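Local coordinates for protein succinyl-CoA:3-ketoacid coenzyme A transferase subunit B (Helicobacter pylori, PDB 3RRL) that catalyses, as subunit B of a CoA-transferase, the transfer of coenzyme A from succinyl-CoA to a 3-oxo acid, with release of succinate, at residues D61-N64 with E68-T71; V184-G189 with D193-K198; K11-G16 with L95-G100; E3-R8 with I138-N143. All coordinates share one frame; numbering follows the deposited sequence.

Interactions 3 and 4 lie on the same central sheet, their centres 14 Å apart; L98 O and I138 N, 2.8 Å apart, probably form a hydrogen bond between neighbouring strands. Interaction 4 also touches interaction 2, centre to centre 12 Å, through a salt bridge of 3.1 Å between R8 NE and E185 OE1. Interaction 1 stands apart: its centre is 38 Å from that of interaction 2, on the opposite side of the chain's centre, and 21 Å from that of interaction 3. It is nevertheless near the predicted active-site residue E43, whose side chain is about 8 Å from that of N64; the side chain of I97, in interaction 3, is about 11 Å from that of E43.

Interaction 1 of 4, residues D61-N64 with E68-T71; sequences DLIN and ETIT
The side-chain amide of N64 is gripped twice by E68. E68 N donates to N64 OD1 at 2.9 Å from above the amide plane, and N64 ND2 reaches E68 OE1, also at 2.9 Å, on the anti side, tilted out of the carboxylate plane. The amide and carboxylate planes differ by 30°. Held at both ends, the amide has little rotational freedom. E68 OE1 is shared with Y52 OH, and N64 OD1 takes a weak bond from G66 N, the connectivity of an Asx turn. The backbones meet in a single antiparallel bridge in which I63 and T69 are a non-hydrogen-bonded pair, flanked by N64 N to E68 O (2.9 Å), a third N64-E68 bond, and I70 N to L62 O (3.2 Å); the end-to-end directions differ by 120°, so the chains diverge. Against this polar, partly exposed N64-E68 end stand the buried L62, I63 and I70. L62 crosses I70 at about a right angle, L62 CG making apolar contact with I70 CG1 at 3.9 Å, while L62 CD2 lies 3.3 Å from the peptide oxygen I70 O. L62 CG, anti to its amide nitrogen (chi1 180°), is carried over that backbone. Another protein chain packs on I63 and T69, its backbone hydrogen-bonding T69 OG1.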
loop_
_atom_site.group_PDB
_atom_site.type_symbol
_atom_site.label_atom_id
_atom_site.label_comp_id
_atom_site.label_asym_id
_atom_site.label_seq_id
_atom_site.Cartn_x
_atom_site.Cartn_y
_atom_site.Cartn_z
ATOM N N ASP B 61 13.188 20.160 0.244
ATOM C CA ASP B 61 12.486 18.896 0.044
ATOM C C ASP B 61 12.844 17.868 1.117
ATOM O O ASP B 61 12.261 16.786 1.169
ATOM C CB ASP B 61 12.788 18.314 -1.342
ATOM C CG ASP B 61 12.082 19.064 -2.463
ATOM O OD1 ASP B 61 11.074 19.751 -2.193
ATOM O OD2 ASP B 61 12.533 18.957 -3.622
ATOM N N LEU B 62 13.820 18.185 1.959
ATOM C CA LEU B 62 14.231 17.231 2.977
ATOM C C LEU B 62 14.088 17.788 4.395
ATOM O O LEU B 62 14.899 18.601 4.843
ATOM C CB LEU B 62 15.674 16.805 2.703
ATOM C CG LEU B 62 16.332 15.810 3.652
ATOM C CD1 LEU B 62 15.476 14.561 3.797
ATOM C CD2 LEU B 62 17.734 15.475 3.143
ATOM N N ILE B 63 13.091 17.295 5.120
ATOM C CA ILE B 63 12.804 17.792 6.464
ATOM C C ILE B 63 12.393 16.671 7.408
ATOM O O ILE B 63 12.052 15.576 6.977
ATOM C CB ILE B 63 11.682 18.846 6.457
ATOM C CG1 ILE B 63 10.420 18.265 5.814
ATOM C CG2 ILE B 63 12.142 20.107 5.731
ATOM C CD1 ILE B 63 9.178 19.101 6.029
ATOM N N ASN B 64 12.435 16.951 8.703
ATOM C CA ASN B 64 11.946 16.001 9.685
ATOM C C ASN B 64 10.495 16.322 10.001
ATOM O O ASN B 64 9.916 17.240 9.418
ATOM C CB ASN B 64 12.812 16.019 10.950
ATOM C CG ASN B 64 12.822 17.378 11.650
ATOM O OD1 ASN B 64 11.958 18.231 11.415
ATOM N ND2 ASN B 64 13.805 17.577 12.522
ATOM N N GLU B 68 11.878 20.796 10.047
ATOM C CA GLU B 68 13.255 21.281 10.067
ATOM C C GLU B 68 14.059 20.665 8.928
ATOM O O GLU B 68 13.856 19.501 8.572
ATOM C CB GLU B 68 13.918 20.932 11.394
ATOM C CG GLU B 68 13.153 21.420 12.611
ATOM C CD GLU B 68 13.851 21.070 13.917
ATOM O OE1 GLU B 68 14.528 20.018 13.968
ATOM O OE2 GLU B 68 13.723 21.849 14.891
ATOM N N THR B 69 14.976 21.441 8.358
ATOM C CA THR B 69 15.827 20.923 7.295
ATOM C C THR B 69 16.885 19.994 7.867
ATOM O O THR B 69 17.551 20.329 8.858
ATOM C CB THR B 69 16.515 22.055 6.512
ATOM O OG1 THR B 69 17.264 22.877 7.418
ATOM C CG2 THR B 69 15.475 22.897 5.791
ATOM N N ILE B 70 17.046 18.832 7.238
ATOM C CA ILE B 70 17.964 17.805 7.740
ATOM C C ILE B 70 18.783 17.180 6.623
ATOM O O ILE B 70 18.701 17.599 5.472
ATOM C CB ILE B 70 17.203 16.668 8.449
ATOM C CG1 ILE B 70 16.166 16.059 7.503
ATOM C CG2 ILE B 70 16.528 17.183 9.708
ATOM C CD1 ILE B 70 15.509 14.786 8.046
ATOM N N THR B 71 19.571 16.168 6.973
ATOM C CA THR B 71 20.216 15.321 5.976
ATOM C C THR B 71 19.841 13.870 6.241
ATOM O O THR B 71 19.062 13.581 7.151
ATOM C CB THR B 71 21.744 15.453 6.003
ATOM O OG1 THR B 71 22.241 14.952 7.252
ATOM C CG2 THR B 71 22.165 16.918 5.820
#

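Interaction 2 of 4, residues V184-G189 with D193-K198; sequences VELQEG and DQVKEK
L186 meets V195 through a single methyl pair, and tracing the leucine outward explains why. CB is 5.6 Å from V195 CG2, too far to touch. CG, placed anti to the carbonyl carbon (chi1 -69°), shortens the gap to V195 CG2 only to 5.0 Å. At the fork the two branches part: CD1 continues the chain away from CA (chi2 171°) and stays 5.8 Å from V195 CG2, while CD2 turns to the helix and stops 3.5 Å from V195 CG2, tighter than a usual methyl contact. The two side chains pass each other at a slant, with the other valine methyl, CG1, well back from the leucine. The pair lies in a beta-alpha-beta unit: strand 180-186 leads into helix 192-198, which is followed by strand 204-205. Just ahead of L186, V184 and E185 form a classic beta bulge in strand 180-186, both facing V173 of the neighbouring strand 172-177. V195 also packs on F174 of that strand and on V190, and L186 touches L207, so the methyl contact belongs to a wider apolar layer under the helix. Toward the exposed margin the fit slackens. Q194, its chain bent at chi2, brings OE1 only to 4.0 Å from G189 O, a pair of oxygens that makes no bond. The backbone N of Q194 is hydrogen-bonded to S191 OG, just before the helix.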
loop_
_atom_site.group_PDB
_atom_site.type_symbol
_atom_site.label_atom_id
_atom_site.label_comp_id
_atom_site.label_asym_id
_atom_site.label_seq_id
_atom_site.Cartn_x
_atom_site.Cartn_y
_atom_site.Cartn_z
ATOM N N VAL B 184 10.221 1.895 39.353
ATOM C CA VAL B 184 11.427 1.080 39.339
ATOM C C VAL B 184 12.736 1.842 39.516
ATOM O O VAL B 184 13.790 1.228 39.646
ATOM C CB VAL B 184 11.491 0.207 38.077
ATOM C CG1 VAL B 184 10.265 -0.677 38.007
ATOM C CG2 VAL B 184 11.588 1.078 36.821
ATOM N N GLU B 185 12.682 3.169 39.502
ATOM C CA GLU B 185 13.901 3.957 39.652
ATOM C C GLU B 185 13.644 5.366 40.198
ATOM O O GLU B 185 12.673 6.023 39.819
ATOM C CB GLU B 185 14.634 4.020 38.309
ATOM C CG GLU B 185 16.088 4.453 38.374
ATOM C CD GLU B 185 16.748 4.502 36.992
ATOM O OE1 GLU B 185 16.431 3.644 36.136
ATOM O OE2 GLU B 185 17.582 5.403 36.762
ATOM N N LEU B 186 14.539 5.837 41.059
ATOM C CA LEU B 186 14.539 7.228 41.497
ATOM C C LEU B 186 15.651 7.957 40.752
ATOM O O LEU B 186 16.751 7.425 40.606
ATOM C CB LEU B 186 14.794 7.329 43.007
ATOM C CG LEU B 186 13.726 6.832 43.990
ATOM C CD1 LEU B 186 14.266 6.811 45.424
ATOM C CD2 LEU B 186 12.454 7.673 43.900
ATOM N N GLN B 187 15.366 9.166 40.273
ATOM C CA GLN B 187 16.396 9.987 39.642
ATOM C C GLN B 187 17.370 10.498 40.702
ATOM O O GLN B 187 17.044 10.524 41.891
ATOM C CB GLN B 187 15.776 11.152 38.864
ATOM C CG GLN B 187 15.026 10.744 37.592
ATOM C CD GLN B 187 15.916 10.714 36.363
ATOM O OE1 GLN B 187 17.093 10.368 36.444
ATOM N NE2 GLN B 187 15.354 11.088 35.211
ATOM N N GLU B 188 18.563 10.895 40.266
ATOM C CA GLU B 188 19.619 11.327 41.181
ATOM C C GLU B 188 19.186 12.470 42.096
ATOM O O GLU B 188 18.700 13.496 41.629
ATOM C CB GLU B 188 20.872 11.727 40.400
ATOM C CG GLU B 188 21.956 10.664 40.378
ATOM C CD GLU B 188 22.621 10.487 41.736
ATOM O OE1 GLU B 188 23.582 9.691 41.836
ATOM O OE2 GLU B 188 22.184 11.146 42.704
ATOM N N GLY B 189 19.369 12.282 43.404
ATOM C CA GLY B 189 19.057 13.317 44.377
ATOM C C GLY B 189 17.574 13.461 44.671
ATOM O O GLY B 189 17.126 14.474 45.224
ATOM N N ASP B 193 9.943 9.640 49.082
ATOM C CA ASP B 193 8.848 10.463 49.588
ATOM C C ASP B 193 8.507 11.640 48.677
ATOM O O ASP B 193 7.342 12.029 48.575
ATOM C CB ASP B 193 9.148 10.955 51.009
ATOM C CG ASP B 193 8.779 9.932 52.073
ATOM O OD1 ASP B 193 8.821 8.712 51.786
ATOM O OD2 ASP B 193 8.441 10.352 53.199
ATOM N N GLN B 194 9.517 12.219 48.035
ATOM C CA GLN B 194 9.278 13.289 47.069
ATOM C C GLN B 194 8.391 12.788 45.928
ATOM O O GLN B 194 7.521 13.506 45.439
ATOM C CB GLN B 194 10.599 13.832 46.513
ATOM C CG GLN B 194 11.127 15.047 47.259
ATOM C CD GLN B 194 12.646 15.083 47.337
ATOM O OE1 GLN B 194 13.338 14.419 46.561
ATOM N NE2 GLN B 194 13.174 15.856 48.288
ATOM N N VAL B 195 8.616 11.546 45.513
ATOM C CA VAL B 195 7.836 10.951 44.435
ATOM C C VAL B 195 6.403 10.657 44.880
ATOM O O VAL B 195 5.451 11.000 44.183
ATOM C CB VAL B 195 8.497 9.664 43.900
ATOM C CG1 VAL B 195 7.652 9.053 42.801
ATOM C CG2 VAL B 195 9.886 9.967 43.383
ATOM N N LYS B 196 6.251 10.029 46.041
ATOM C CA LYS B 196 4.921 9.759 46.571
ATOM C C LYS B 196 4.140 11.055 46.673
ATOM O O LYS B 196 2.974 11.131 46.280
ATOM C CB LYS B 196 5.008 9.125 47.956
ATOM C CG LYS B 196 5.616 7.743 47.997
ATOM C CD LYS B 196 5.648 7.251 49.436
ATOM C CE LYS B 196 6.163 5.829 49.550
ATOM N NZ LYS B 196 6.363 5.465 50.982
ATOM N N GLU B 197 4.801 12.071 47.214
ATOM C CA GLU B 197 4.196 13.374 47.427
ATOM C C GLU B 197 3.744 14.011 46.117
ATOM O O GLU B 197 2.676 14.619 46.043
ATOM C CB GLU B 197 5.203 14.282 48.127
ATOM C CG GLU B 197 4.724 15.697 48.374
ATOM C CD GLU B 197 5.786 16.548 49.050
ATOM O OE1 GLU B 197 6.977 16.397 48.696
ATOM O OE2 GLU B 197 5.432 17.353 49.940
ATOM N N LYS B 198 4.559 13.868 45.078
ATOM C CA LYS B 198 4.279 14.535 43.811
ATOM C C LYS B 198 3.501 13.682 42.807
ATOM O O LYS B 198 3.322 14.082 41.661
ATOM C CB LYS B 198 5.559 15.094 43.187
ATOM C CG LYS B 198 6.147 16.263 43.962
ATOM C CD LYS B 198 7.182 17.003 43.134
ATOM C CE LYS B 198 7.721 18.212 43.879
ATOM N NZ LYS B 198 8.588 19.050 43.000
#

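Interaction 3 of 4, residues K11-G16 with L95-G100; sequences KELKEG and LAILGG
L13 and L95 cross at about a right angle, meeting through one methyl each: L13 CD2 lies 3.3 Å from L95 CD2, shorter than usual carbon contact, so packing is tight here, though the exact value is doubtful at this resolution. L95 sits on strand 95-98 with its CB directed at the 11-16 segment; its CG lies opposite the amide nitrogen (chi1 -176°), which projects CD2 outward to the loop. The CB of L13 does not aim at the strand. Its side chain swings in only further out, where CD2 closes on the strand. The same L95 methyl is 3.8 Å from E12 O, so one methyl spans both a leucine branch and a peptide carbonyl. I97, two residues along and on the same face as L95, receives L13 less closely: its CD1 is 4.2 Å from L13 CD2, and the two side chains slant past each other. L13 CD2 is thus directed at the two strand residues, nearer to L95.

The opposite face of the strand is occupied differently, A96 and L98 packing on helix 125-131. Strands 18-21 and 134-138 flank it, both parallel to it, in the parallel middle of the mixed sheet, and V19 touches both L13 and L95. E12 presents its polar end away from the strand, to salt bridges with K134 and R8 and a hydrogen bond with Q166. Across the contact itself all side-chain meetings are apolar, so cohesion probably rests on burial of apolar methyls, with the charged group of E12 satisfied by residues beyond it.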
loop_
_atom_site.group_PDB
_atom_site.type_symbol
_atom_site.label_atom_id
_atom_site.label_comp_id
_atom_site.label_asym_id
_atom_site.label_seq_id
_atom_site.Cartn_x
_atom_site.Cartn_y
_atom_site.Cartn_z
ATOM N N LYS B 11 19.485 6.220 27.612
ATOM C CA LYS B 11 19.929 4.897 28.016
ATOM C C LYS B 11 19.053 3.795 27.433
ATOM O O LYS B 11 19.465 2.632 27.366
ATOM C CB LYS B 11 19.978 4.794 29.541
ATOM C CG LYS B 11 21.019 5.700 30.185
ATOM C CD LYS B 11 21.109 5.456 31.687
ATOM C CE LYS B 11 22.396 6.025 32.265
ATOM N NZ LYS B 11 22.530 7.494 32.038
ATOM N N GLU B 12 17.847 4.159 27.009
ATOM C CA GLU B 12 16.922 3.186 26.423
ATOM C C GLU B 12 17.237 2.863 24.957
ATOM O O GLU B 12 16.711 1.899 24.388
ATOM C CB GLU B 12 15.474 3.670 26.568
ATOM C CG GLU B 12 15.044 3.863 28.020
ATOM C CD GLU B 12 15.001 2.551 28.784
ATOM O OE1 GLU B 12 14.444 1.570 28.237
ATOM O OE2 GLU B 12 15.527 2.493 29.921
ATOM N N LEU B 13 18.094 3.670 24.341
ATOM C CA LEU B 13 18.462 3.436 22.947
ATOM C C LEU B 13 19.567 2.396 22.852
ATOM O O LEU B 13 20.608 2.518 23.497
ATOM C CB LEU B 13 18.890 4.735 22.269
ATOM C CG LEU B 13 17.824 5.826 22.236
ATOM C CD1 LEU B 13 18.268 6.956 21.340
ATOM C CD2 LEU B 13 16.537 5.243 21.732
ATOM N N LYS B 14 19.323 1.368 22.051
ATOM C CA LYS B 14 20.250 0.247 21.922
ATOM C C LYS B 14 20.681 0.050 20.473
ATOM O O LYS B 14 19.925 0.348 19.544
ATOM C CB LYS B 14 19.598 -1.037 22.437
ATOM C CG LYS B 14 19.073 -0.957 23.867
ATOM C CD LYS B 14 20.215 -1.005 24.869
ATOM C CE LYS B 14 19.716 -1.310 26.277
ATOM N NZ LYS B 14 20.834 -1.724 27.186
ATOM N N GLU B 15 21.891 -0.475 20.292
ATOM C CA GLU B 15 22.443 -0.737 18.970
ATOM C C GLU B 15 21.488 -1.562 18.120
ATOM O O GLU B 15 20.977 -2.588 18.569
ATOM C CB GLU B 15 23.771 -1.486 19.096
ATOM C CG GLU B 15 24.944 -0.623 19.535
ATOM C CD GLU B 15 25.664 0.022 18.369
ATOM O OE1 GLU B 15 25.398 -0.365 17.210
ATOM O OE2 GLU B 15 26.502 0.916 18.611
ATOM N N GLY B 16 21.248 -1.105 16.892
ATOM C CA GLY B 16 20.475 -1.876 15.936
ATOM C C GLY B 16 18.994 -1.577 15.978
ATOM O O GLY B 16 18.211 -2.157 15.231
ATOM N N LEU B 95 11.197 1.345 18.968
ATOM C CA LEU B 95 11.027 2.306 20.037
ATOM C C LEU B 95 10.425 3.629 19.570
ATOM O O LEU B 95 10.920 4.255 18.637
ATOM C CB LEU B 95 12.384 2.547 20.681
ATOM C CG LEU B 95 12.429 3.444 21.897
ATOM C CD1 LEU B 95 11.493 2.896 22.946
ATOM C CD2 LEU B 95 13.855 3.477 22.398
ATOM N N ALA B 96 9.373 4.064 20.249
ATOM C CA ALA B 96 8.831 5.392 20.029
ATOM C C ALA B 96 8.905 6.143 21.345
ATOM O O ALA B 96 8.411 5.665 22.369
ATOM C CB ALA B 96 7.403 5.322 19.536
ATOM N N ILE B 97 9.548 7.305 21.314
ATOM C CA ILE B 97 9.655 8.151 22.486
ATOM C C ILE B 97 8.787 9.373 22.276
ATOM O O ILE B 97 8.836 10.004 21.216
ATOM C CB ILE B 97 11.103 8.567 22.751
ATOM C CG1 ILE B 97 12.000 7.325 22.830
ATOM C CG2 ILE B 97 11.187 9.368 24.040
ATOM C CD1 ILE B 97 13.438 7.631 23.158
ATOM N N LEU B 98 7.976 9.691 23.280
ATOM C CA LEU B 98 6.974 10.739 23.152
ATOM C C LEU B 98 6.941 11.623 24.384
ATOM O O LEU B 98 7.302 11.191 25.485
ATOM C CB LEU B 98 5.578 10.133 22.947
ATOM C CG LEU B 98 5.252 9.321 21.693
ATOM C CD1 LEU B 98 5.357 7.834 21.973
ATOM C CD2 LEU B 98 3.852 9.650 21.218
ATOM N N GLY B 99 6.506 12.867 24.194
ATOM C CA GLY B 99 6.224 13.744 25.313
ATOM C C GLY B 99 4.794 13.516 25.755
ATOM O O GLY B 99 4.043 12.837 25.066
ATOM N N GLY B 100 4.411 14.065 26.902
ATOM C CA GLY B 100 3.031 13.967 27.334
ATOM C C GLY B 100 2.618 15.117 28.226
ATOM O O GLY B 100 3.449 15.752 28.881
#

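Interaction 4 of 4, residues E3-R8 with I138-N143; sequences EAIIKR and IMEHCN
I138 receives I5 first: I5 CG2 rests 3.6 Å from I138 CB and 4.2 Å from I138 CD1, so the branch methyl of the helix residue lies over the root of the strand residue instead of meeting its tip. Both CB atoms face across the contact, and the two side chains slant past each other. The route of I5 suits this division of labour: with CG2 anti to the backbone N and CG1 anti to the carbonyl carbon (chi1 -61°), CG2 goes to I138 while the extended CG1-CD1 arm (chi2 175°) runs on along the second segment.

At M139, a selenomethionine in this crystal, the arm meets backbone only: I5 CD1 is 3.6 Å from M139 O and 3.9 Å from M139 C. The M139 side chain turns the other way, to L167 and V150. E140 comes next, its CG 4.2 Å from I5 CD1 and its N 4.0 Å from the same methyl; the carboxylate goes on to a salt bridge between OE2 and R2 NE at the start of the chain. By H141 the chain has left the isoleucine, and its ring is bonded through ND1 to T169 OG1 and through NE2 to T199 OG1.

On the helix, E3 and K7 are joined along the outer side by a salt bridge, K7 NZ to E3 OE2 at 3.1 Å, one turn apart. With I5 against I138, and R8 against Q166 and I168, helix 2-10 lies on one face of the parallel strands 134-138 and 166-168, the helix-on-sheet layering of a Rossmann-like alpha/beta fold in the CoA-transferase family.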
loop_
_atom_site.group_PDB
_atom_site.type_symbol
_atom_site.label_atom_id
_atom_site.label_comp_id
_atom_site.label_asym_id
_atom_site.label_seq_id
_atom_site.Cartn_x
_atom_site.Cartn_y
_atom_site.Cartn_z
ATOM N N GLU B 3 17.382 17.869 31.524
ATOM C CA GLU B 3 18.640 17.149 31.383
ATOM C C GLU B 3 18.550 15.726 31.943
ATOM O O GLU B 3 18.862 14.758 31.250
ATOM C CB GLU B 3 19.783 17.917 32.044
ATOM C CG GLU B 3 21.131 17.237 31.879
ATOM C CD GLU B 3 22.289 18.079 32.388
ATOM O OE1 GLU B 3 22.051 19.202 32.893
ATOM O OE2 GLU B 3 23.444 17.613 32.279
ATOM N N ALA B 4 18.118 15.596 33.193
ATOM C CA ALA B 4 18.029 14.275 33.818
ATOM C C ALA B 4 17.052 13.364 33.070
ATOM O O ALA B 4 17.235 12.148 33.018
ATOM C CB ALA B 4 17.645 14.398 35.294
ATOM N N ILE B 5 16.019 13.961 32.486
ATOM C CA ILE B 5 15.035 13.208 31.721
ATOM C C ILE B 5 15.653 12.679 30.433
ATOM O O ILE B 5 15.552 11.497 30.112
ATOM C CB ILE B 5 13.839 14.101 31.341
ATOM C CG1 ILE B 5 13.139 14.626 32.598
ATOM C CG2 ILE B 5 12.875 13.342 30.465
ATOM C CD1 ILE B 5 12.004 15.611 32.314
ATOM N N ILE B 6 16.291 13.579 29.697
ATOM C CA ILE B 6 16.842 13.272 28.390
ATOM C C ILE B 6 17.942 12.227 28.481
ATOM O O ILE B 6 17.892 11.194 27.808
ATOM C CB ILE B 6 17.358 14.550 27.711
ATOM C CG1 ILE B 6 16.172 15.399 27.255
ATOM C CG2 ILE B 6 18.266 14.213 26.529
ATOM C CD1 ILE B 6 16.519 16.854 27.027
ATOM N N LYS B 7 18.927 12.492 29.327
ATOM C CA LYS B 7 20.024 11.558 29.542
ATOM C C LYS B 7 19.569 10.170 30.012
ATOM O O LYS B 7 20.185 9.164 29.655
ATOM C CB LYS B 7 21.065 12.161 30.491
ATOM C CG LYS B 7 21.816 13.318 29.834
ATOM C CD LYS B 7 23.016 13.792 30.631
ATOM C CE LYS B 7 23.743 14.898 29.874
ATOM N NZ LYS B 7 24.898 15.458 30.633
ATOM N N ARG B 8 18.497 10.106 30.797
ATOM C CA ARG B 8 17.987 8.809 31.247
ATOM C C ARG B 8 17.261 8.120 30.097
ATOM O O ARG B 8 17.381 6.912 29.906
ATOM C CB ARG B 8 17.069 8.964 32.466
ATOM C CG ARG B 8 16.423 7.663 32.935
ATOM C CD ARG B 8 17.464 6.576 33.223
ATOM N NE ARG B 8 16.837 5.293 33.543
ATOM C CZ ARG B 8 16.384 4.434 32.629
ATOM N NH1 ARG B 8 15.824 3.298 33.006
ATOM N NH2 ARG B 8 16.492 4.708 31.337
ATOM N N ILE B 138 8.393 10.571 27.982
ATOM C CA ILE B 138 9.292 11.362 28.809
ATOM C C ILE B 138 8.695 12.750 29.009
ATOM O O ILE B 138 8.293 13.418 28.052
ATOM C CB ILE B 138 10.716 11.449 28.220
ATOM C CG1 ILE B 138 10.744 12.339 26.970
ATOM C CG2 ILE B 138 11.254 10.052 27.944
ATOM C CD1 ILE B 138 12.152 12.599 26.437
HETATM N N MSE B 139 8.619 13.159 30.267
HETATM C CA MSE B 139 7.753 14.253 30.648
HETATM C C MSE B 139 8.227 14.896 31.938
HETATM O O MSE B 139 8.733 14.206 32.822
HETATM C CB MSE B 139 6.376 13.654 30.877
HETATM C CG MSE B 139 5.281 14.618 31.175
HETATM SE SE MSE B 139 3.682 13.542 31.354
HETATM C CE MSE B 139 4.076 12.672 33.047
ATOM N N GLU B 140 8.027 16.202 32.072
ATOM C CA GLU B 140 8.229 16.845 33.365
ATOM C C GLU B 140 7.137 16.356 34.309
ATOM O O GLU B 140 5.975 16.234 33.913
ATOM C CB GLU B 140 8.224 18.369 33.231
ATOM C CG GLU B 140 9.542 18.933 32.708
ATOM C CD GLU B 140 9.420 20.359 32.213
ATOM O OE1 GLU B 140 9.233 21.271 33.047
ATOM O OE2 GLU B 140 9.512 20.568 30.983
ATOM N N HIS B 141 7.520 16.056 35.548
ATOM C CA HIS B 141 6.643 15.351 36.484
ATOM C C HIS B 141 5.443 16.188 36.933
ATOM O O HIS B 141 4.353 15.655 37.139
ATOM C CB HIS B 141 7.437 14.858 37.701
ATOM C CG HIS B 141 6.765 13.750 38.453
ATOM N ND1 HIS B 141 7.183 12.438 38.379
ATOM C CD2 HIS B 141 5.697 13.757 39.289
ATOM C CE1 HIS B 141 6.405 11.684 39.137
ATOM N NE2 HIS B 141 5.499 12.462 39.703
ATOM N N CYS B 142 5.645 17.495 37.083
ATOM C CA CYS B 142 4.576 18.392 37.518
ATOM C C CYS B 142 4.415 19.523 36.512
ATOM O O CYS B 142 5.373 19.880 35.824
ATOM C CB CYS B 142 4.883 18.980 38.903
ATOM S SG CYS B 142 5.083 17.774 40.257
ATOM N N ASN B 143 3.212 20.089 36.426
ATOM C CA ASN B 143 2.973 21.226 35.538
ATOM C C ASN B 143 3.518 22.528 36.124
ATOM O O ASN B 143 4.141 22.517 37.184
ATOM C CB ASN B 143 1.485 21.365 35.183
ATOM C CG ASN B 143 0.628 21.770 36.370
ATOM O OD1 ASN B 143 1.116 22.342 37.349
ATOM N ND2 ASN B 143 -0.664 21.473 36.285
#